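Local coordinates for regulator of Ty1 transposition protein 107 (Saccharomyces cerevisiae, PDB 3T7J) that probably serves as a scaffold in the DNA damage response, reading phosphorylated histone tails through a pair of BRCT domains, at residues Ile68-Lys73 with Cys232-Phe237; Ile144-Asp149 with Val199-Lys204. All blocks are in the same frame, centred on the assembly; numbering follows the deposited sequence.

Contact 1: residues Ile68-Lys73 with Cys232-Phe237; sequences ILRTEK and CVESIF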
loop_
_atom_site.group_PDB
_atom_site.type_symbol
_atom_site.label_atom_id
_atom_site.label_comp_id
_atom_site.label_asym_id
_atom_site.label_seq_id
_atom_site.Cartn_x
_atom_site.Cartn_y
_atom_site.Cartn_z
ATOM N N ILE A 68 7.061 -1.274 14.428
ATOM C CA ILE A 68 6.107 -2.271 13.961
ATOM C C ILE A 68 5.336 -1.677 12.799
ATOM O O ILE A 68 4.814 -0.568 12.894
ATOM C CB ILE A 68 5.143 -2.714 15.069
ATOM C CG1 ILE A 68 5.871 -3.614 16.064
ATOM C CG2 ILE A 68 3.953 -3.461 14.473
ATOM C CD1 ILE A 68 5.016 -4.043 17.237
ATOM N N LEU A 69 5.287 -2.397 11.686
ATOM C CA LEU A 69 4.626 -1.875 10.497
ATOM C C LEU A 69 3.649 -2.916 9.970
ATOM O O LEU A 69 3.738 -4.098 10.323
ATOM C CB LEU A 69 5.660 -1.515 9.417
ATOM C CG LEU A 69 6.603 -0.331 9.660
ATOM C CD1 LEU A 69 7.539 -0.165 8.482
ATOM C CD2 LEU A 69 5.810 0.970 9.899
ATOM N N ARG A 70 2.727 -2.478 9.119
ATOM C CA ARG A 70 1.711 -3.371 8.577
ATOM C C ARG A 70 2.068 -3.852 7.178
ATOM O O ARG A 70 1.259 -4.516 6.521
ATOM C CB ARG A 70 0.345 -2.675 8.543
ATOM C CG ARG A 70 -0.180 -2.287 9.913
ATOM C CD ARG A 70 -1.600 -1.743 9.826
ATOM N NE ARG A 70 -2.221 -1.729 11.142
ATOM C CZ ARG A 70 -3.374 -2.318 11.428
ATOM N NH1 ARG A 70 -4.051 -2.955 10.479
ATOM N NH2 ARG A 70 -3.859 -2.253 12.660
ATOM N N THR A 71 3.272 -3.514 6.720
ATOM C CA THR A 71 3.725 -3.921 5.393
ATOM C C THR A 71 3.742 -5.439 5.231
ATOM O O THR A 71 3.737 -6.175 6.214
ATOM C CB THR A 71 5.139 -3.379 5.089
ATOM O OG1 THR A 71 6.073 -3.901 6.048
ATOM C CG2 THR A 71 5.144 -1.858 5.144
ATOM N N GLU A 72 3.753 -5.899 3.984
ATOM C CA GLU A 72 3.835 -7.320 3.679
ATOM C C GLU A 72 5.098 -7.918 4.294
ATOM O O GLU A 72 5.083 -9.020 4.850
ATOM C CB GLU A 72 3.864 -7.507 2.163
ATOM C CG GLU A 72 4.163 -8.912 1.679
ATOM C CD GLU A 72 4.233 -8.981 0.161
ATOM O OE1 GLU A 72 4.030 -7.930 -0.499
ATOM O OE2 GLU A 72 4.488 -10.082 -0.377
ATOM N N LYS A 73 6.192 -7.171 4.195
ATOM C CA LYS A 73 7.469 -7.620 4.712
ATOM C C LYS A 73 7.488 -7.724 6.222
ATOM O O LYS A 73 7.952 -8.730 6.761
ATOM C CB LYS A 73 8.595 -6.698 4.249
ATOM C CG LYS A 73 9.096 -7.026 2.867
ATOM C CD LYS A 73 10.255 -6.119 2.505
ATOM C CE LYS A 73 10.711 -6.366 1.083
ATOM N NZ LYS A 73 11.805 -5.409 0.720
ATOM N N CYS A 232 -6.748 -10.146 11.331
ATOM C CA CYS A 232 -5.602 -10.947 10.901
ATOM C C CYS A 232 -4.314 -10.265 11.340
ATOM O O CYS A 232 -3.377 -10.917 11.840
ATOM C CB CYS A 232 -5.609 -11.111 9.389
ATOM S SG CYS A 232 -7.038 -12.023 8.798
ATOM N N VAL A 233 -4.272 -8.949 11.151
ATOM C CA VAL A 233 -3.068 -8.180 11.463
ATOM C C VAL A 233 -2.678 -8.268 12.928
ATOM O O VAL A 233 -1.525 -8.560 13.259
ATOM C CB VAL A 233 -3.205 -6.701 11.084
ATOM C CG1 VAL A 233 -1.935 -5.927 11.527
ATOM C CG2 VAL A 233 -3.406 -6.563 9.595
ATOM N N GLU A 234 -3.634 -7.998 13.802
ATOM C CA GLU A 234 -3.392 -8.089 15.229
ATOM C C GLU A 234 -3.013 -9.519 15.630
ATOM O O GLU A 234 -2.126 -9.711 16.452
ATOM C CB GLU A 234 -4.603 -7.576 16.018
ATOM C CG GLU A 234 -4.884 -6.074 15.802
ATOM C CD GLU A 234 -3.681 -5.193 16.137
ATOM O OE1 GLU A 234 -3.084 -5.376 17.207
ATOM O OE2 GLU A 234 -3.319 -4.310 15.336
ATOM N N SER A 235 -3.668 -10.516 15.038
ATOM C CA SER A 235 -3.333 -11.916 15.320
ATOM C C SER A 235 -1.871 -12.222 14.978
ATOM O O SER A 235 -1.190 -12.920 15.721
ATOM C CB SER A 235 -4.245 -12.876 14.555
ATOM O OG SER A 235 -5.607 -12.617 14.839
ATOM N N ILE A 236 -1.405 -11.715 13.844
ATOM C CA ILE A 236 -0.016 -11.901 13.440
ATOM C C ILE A 236 0.940 -11.186 14.410
ATOM O O ILE A 236 1.884 -11.797 14.919
ATOM C CB ILE A 236 0.200 -11.430 11.987
ATOM C CG1 ILE A 236 -0.542 -12.366 11.032
ATOM C CG2 ILE A 236 1.706 -11.382 11.637
ATOM C CD1 ILE A 236 -0.574 -11.892 9.597
ATOM N N PHE A 237 0.664 -9.910 14.681
ATOM C CA PHE A 237 1.422 -9.111 15.647
ATOM C C PHE A 237 1.558 -9.807 17.002
ATOM O O PHE A 237 2.568 -9.652 17.680
ATOM C CB PHE A 237 0.753 -7.743 15.897
ATOM C CG PHE A 237 0.945 -6.735 14.789
ATOM C CD1 PHE A 237 1.918 -6.898 13.828
ATOM C CD2 PHE A 237 0.140 -5.595 14.735
ATOM C CE1 PHE A 237 2.085 -5.958 12.815
ATOM C CE2 PHE A 237 0.301 -4.651 13.731
ATOM C CZ PHE A 237 1.273 -4.832 12.770
#
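Arg-70 NH2 is shared between two acceptors on helix 229-238: the carboxylate oxygen OE2 of Glu-234, 3.4 Å from it, and the side-chain oxygen of Asn-230, to which it is hydrogen-bonded. The Glu-234 link is a salt bridge of charges alone. OE2 sits well out of the guanidinium plane, the two planar groups are 42° apart, and no N-H points at the oxygen. Glu-234 brings its carboxylate over by bending its chain at CB-CG (chi2 -56°), while the arginine reaches across extended from CG to NE. Val-233 lies beneath the guanidinium, CG1 over one face and 3.9 Å from Arg-70 CZ, so an apolar branch backs the charged group.

This is the seam of a tandem BRCT pair, where helix 72-77 of the first BRCT domain packs against helices 154-163 and 229-238 of the second. Thr-28 and Lys-73 are placed much like the phosphate-binding pair of other tandem BRCT proteins, consistent with a phosphopeptide groove alongside.

The same Val-233 CG1 also covers the rim of the Phe-237 ring, one helical turn on. Ile-68 closes the opposite face of that ring: its CG2, held anti to the backbone N, sits over the face 3.7 Å from the centroid of the Phe-237 ring, a CH-pi contact that clamps the phenyl between isoleucine and valine. At the ring's edge, in its plane, comes Leu-69 O, 3.5 Å from Phe-237 CE1. Arg-70 abuts the same edge through CG, 4.1 Å from Phe-237 CZ, and its guanidinium is turned almost perpendicular to the ring, so the two do not stack.

Contact 2: residues Ile144-Asp149 with Val199-Lys204; sequences INLVND and VLIVTK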
loop_
_atom_site.group_PDB
_atom_site.type_symbol
_atom_site.label_atom_id
_atom_site.label_comp_id
_atom_site.label_asym_id
_atom_site.label_seq_id
_atom_site.Cartn_x
_atom_site.Cartn_y
_atom_site.Cartn_z
ATOM N N ILE A 144 -9.974 -19.869 3.893
ATOM C CA ILE A 144 -10.733 -18.649 4.118
ATOM C C ILE A 144 -11.210 -18.007 2.824
ATOM O O ILE A 144 -10.690 -18.283 1.745
ATOM C CB ILE A 144 -9.931 -17.601 4.932
ATOM C CG1 ILE A 144 -8.703 -17.110 4.167
ATOM C CG2 ILE A 144 -9.539 -18.146 6.300
ATOM C CD1 ILE A 144 -8.985 -15.904 3.280
ATOM N N ASN A 145 -12.205 -17.139 2.950
ATOM C CA ASN A 145 -12.712 -16.384 1.821
ATOM C C ASN A 145 -12.359 -14.920 1.970
ATOM O O ASN A 145 -12.523 -14.342 3.042
ATOM C CB ASN A 145 -14.223 -16.574 1.716
ATOM C CG ASN A 145 -14.608 -18.037 1.623
ATOM O OD1 ASN A 145 -14.758 -18.580 0.533
ATOM N ND2 ASN A 145 -14.732 -18.689 2.765
ATOM N N LEU A 146 -11.876 -14.329 0.885
ATOM C CA LEU A 146 -11.388 -12.963 0.883
ATOM C C LEU A 146 -12.115 -12.159 -0.192
ATOM O O LEU A 146 -12.121 -12.543 -1.349
ATOM C CB LEU A 146 -9.870 -12.986 0.617
ATOM C CG LEU A 146 -9.131 -11.665 0.416
ATOM C CD1 LEU A 146 -9.260 -10.788 1.652
ATOM C CD2 LEU A 146 -7.646 -11.904 0.059
ATOM N N VAL A 147 -12.726 -11.041 0.180
ATOM C CA VAL A 147 -13.414 -10.188 -0.796
ATOM C C VAL A 147 -12.409 -9.407 -1.654
ATOM O O VAL A 147 -11.504 -8.742 -1.129
ATOM C CB VAL A 147 -14.379 -9.215 -0.113
ATOM C CG1 VAL A 147 -15.487 -9.976 0.594
ATOM C CG2 VAL A 147 -13.619 -8.333 0.874
ATOM N N ASN A 148 -12.580 -9.496 -2.973
ATOM C CA ASN A 148 -11.643 -8.907 -3.930
ATOM C C ASN A 148 -11.379 -7.414 -3.768
ATOM O O ASN A 148 -10.448 -6.892 -4.380
ATOM C CB ASN A 148 -12.081 -9.202 -5.367
ATOM C CG ASN A 148 -13.404 -8.551 -5.721
ATOM O OD1 ASN A 148 -14.196 -8.203 -4.844
ATOM N ND2 ASN A 148 -13.652 -8.387 -7.015
ATOM N N ASP A 149 -12.172 -6.725 -2.950
ATOM C CA ASP A 149 -11.926 -5.301 -2.711
ATOM C C ASP A 149 -11.100 -5.054 -1.450
ATOM O O ASP A 149 -11.172 -3.984 -0.844
ATOM C CB ASP A 149 -13.226 -4.475 -2.704
ATOM C CG ASP A 149 -14.139 -4.796 -1.527
ATOM O OD1 ASP A 149 -15.370 -4.727 -1.709
ATOM O OD2 ASP A 149 -13.649 -5.093 -0.420
ATOM N N VAL A 199 -15.167 -19.103 7.054
ATOM C CA VAL A 199 -14.451 -17.934 7.504
ATOM C C VAL A 199 -14.306 -16.941 6.374
ATOM O O VAL A 199 -13.799 -17.272 5.297
ATOM C CB VAL A 199 -13.065 -18.327 8.050
ATOM C CG1 VAL A 199 -12.302 -17.091 8.465
ATOM C CG2 VAL A 199 -13.247 -19.290 9.225
ATOM N N LEU A 200 -14.730 -15.711 6.617
ATOM C CA LEU A 200 -14.623 -14.708 5.576
ATOM C C LEU A 200 -13.894 -13.467 6.067
ATOM O O LEU A 200 -14.067 -13.037 7.215
ATOM C CB LEU A 200 -16.012 -14.284 5.094
ATOM C CG LEU A 200 -17.185 -15.176 4.675
ATOM C CD1 LEU A 200 -17.183 -15.571 3.211
ATOM C CD2 LEU A 200 -17.477 -16.369 5.604
ATOM N N ILE A 201 -13.107 -12.873 5.179
ATOM C CA ILE A 201 -12.463 -11.596 5.442
ATOM C C ILE A 201 -13.133 -10.576 4.531
ATOM O O ILE A 201 -13.073 -10.696 3.304
ATOM C CB ILE A 201 -10.938 -11.630 5.142
ATOM C CG1 ILE A 201 -10.244 -12.754 5.923
ATOM C CG2 ILE A 201 -10.297 -10.284 5.458
ATOM C CD1 ILE A 201 -8.754 -12.937 5.557
ATOM N N VAL A 202 -13.769 -9.576 5.126
ATOM C CA VAL A 202 -14.527 -8.604 4.337
ATOM C C VAL A 202 -14.130 -7.178 4.678
ATOM O O VAL A 202 -13.548 -6.927 5.735
ATOM C CB VAL A 202 -16.063 -8.781 4.513
ATOM C CG1 VAL A 202 -16.479 -10.205 4.206
ATOM C CG2 VAL A 202 -16.502 -8.389 5.910
ATOM N N THR A 203 -14.431 -6.249 3.777
ATOM C CA THR A 203 -14.030 -4.860 3.960
ATOM C C THR A 203 -15.219 -3.945 4.268
ATOM O O THR A 203 -15.142 -3.098 5.151
ATOM C CB THR A 203 -13.292 -4.328 2.720
ATOM O OG1 THR A 203 -12.160 -5.163 2.437
ATOM C CG2 THR A 203 -12.812 -2.906 2.955
ATOM N N LYS A 204 -16.314 -4.112 3.541
ATOM C CA LYS A 204 -17.480 -3.256 3.755
ATOM C C LYS A 204 -18.544 -3.943 4.601
ATOM O O LYS A 204 -18.968 -5.057 4.304
ATOM C CB LYS A 204 -18.074 -2.776 2.428
ATOM C CG LYS A 204 -19.141 -1.697 2.616
ATOM C CD LYS A 204 -19.285 -0.804 1.392
ATOM C CE LYS A 204 -20.073 -1.490 0.287
ATOM N NZ LYS A 204 -20.228 -0.613 -0.907
#
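Val-199 O takes two hydrogen bonds from Asn-145. Asn-145 N donates to Val-199 O in the carbonyl plane at 2.8 Å, and Asn-145 ND2 comes from above that plane, 43° out of it, 3.0 Å from the same Val-199 O. The ladder goes on in parallel register: Ile-201 N gives a nearly straight bond to Asn-145 O (2.7 Å), which also receives the CA-H of Leu-200, and Val-147 N donates to Ile-201 O at 3.2 Å. The other amide atom, Asn-145 OD1, accepts from Asn-170 ND2 and Ile-183 N, so the buried carboxamide ties neighbouring strand 168-172 and the following loop to strand 198-201. A leucine in its place would probably leave Asn-170 ND2 and Ile-183 N without their acceptor and strip Val-199 O of its second donor.

Leu-200 CD1 packs on Asn-145 CB (3.5 Å). On the other side of the sheet, Ile-144 CD1 meets Ile-201 CD1 at 3.7 Å and Leu-146 CD1 leans on Ile-201 CB, beneath helix 154-163. Beyond the strands, Thr-203 OG1 makes a weak bond to Asp-149 OD2, while Thr-203 N is taken by Gln-207 OE1. With both carboxamide ends partnered, one face carries a polar link from Val-199 O to Asn-170 and the loop at Ile-183, whereas the face of Ile-144, Leu-146 and Ile-201 is apolar.

Along the chain the order is 68-73, 144-149, 199-204, 232-237, so contact 2 is nested within the loop that contact 1 closes. Their centres are about 17 Å apart. Contact 2 pairs two central parallel strands of the second BRCT domain, whereas contact 1 joins the first domain to helix 229-238 of the second. Helix 154-163 borders both. Helix 229-238 sets Cys-232 against the sheet, SG 3.8 Å from Ile-201 CD1, while its Val-233, Glu-234 and Phe-237 meet the first domain; one helix thus lies between the sheet and the interface. At its far end contact 2 meets the second subunit, where Lys-204 forms a salt bridge with Asp-52 of that chain.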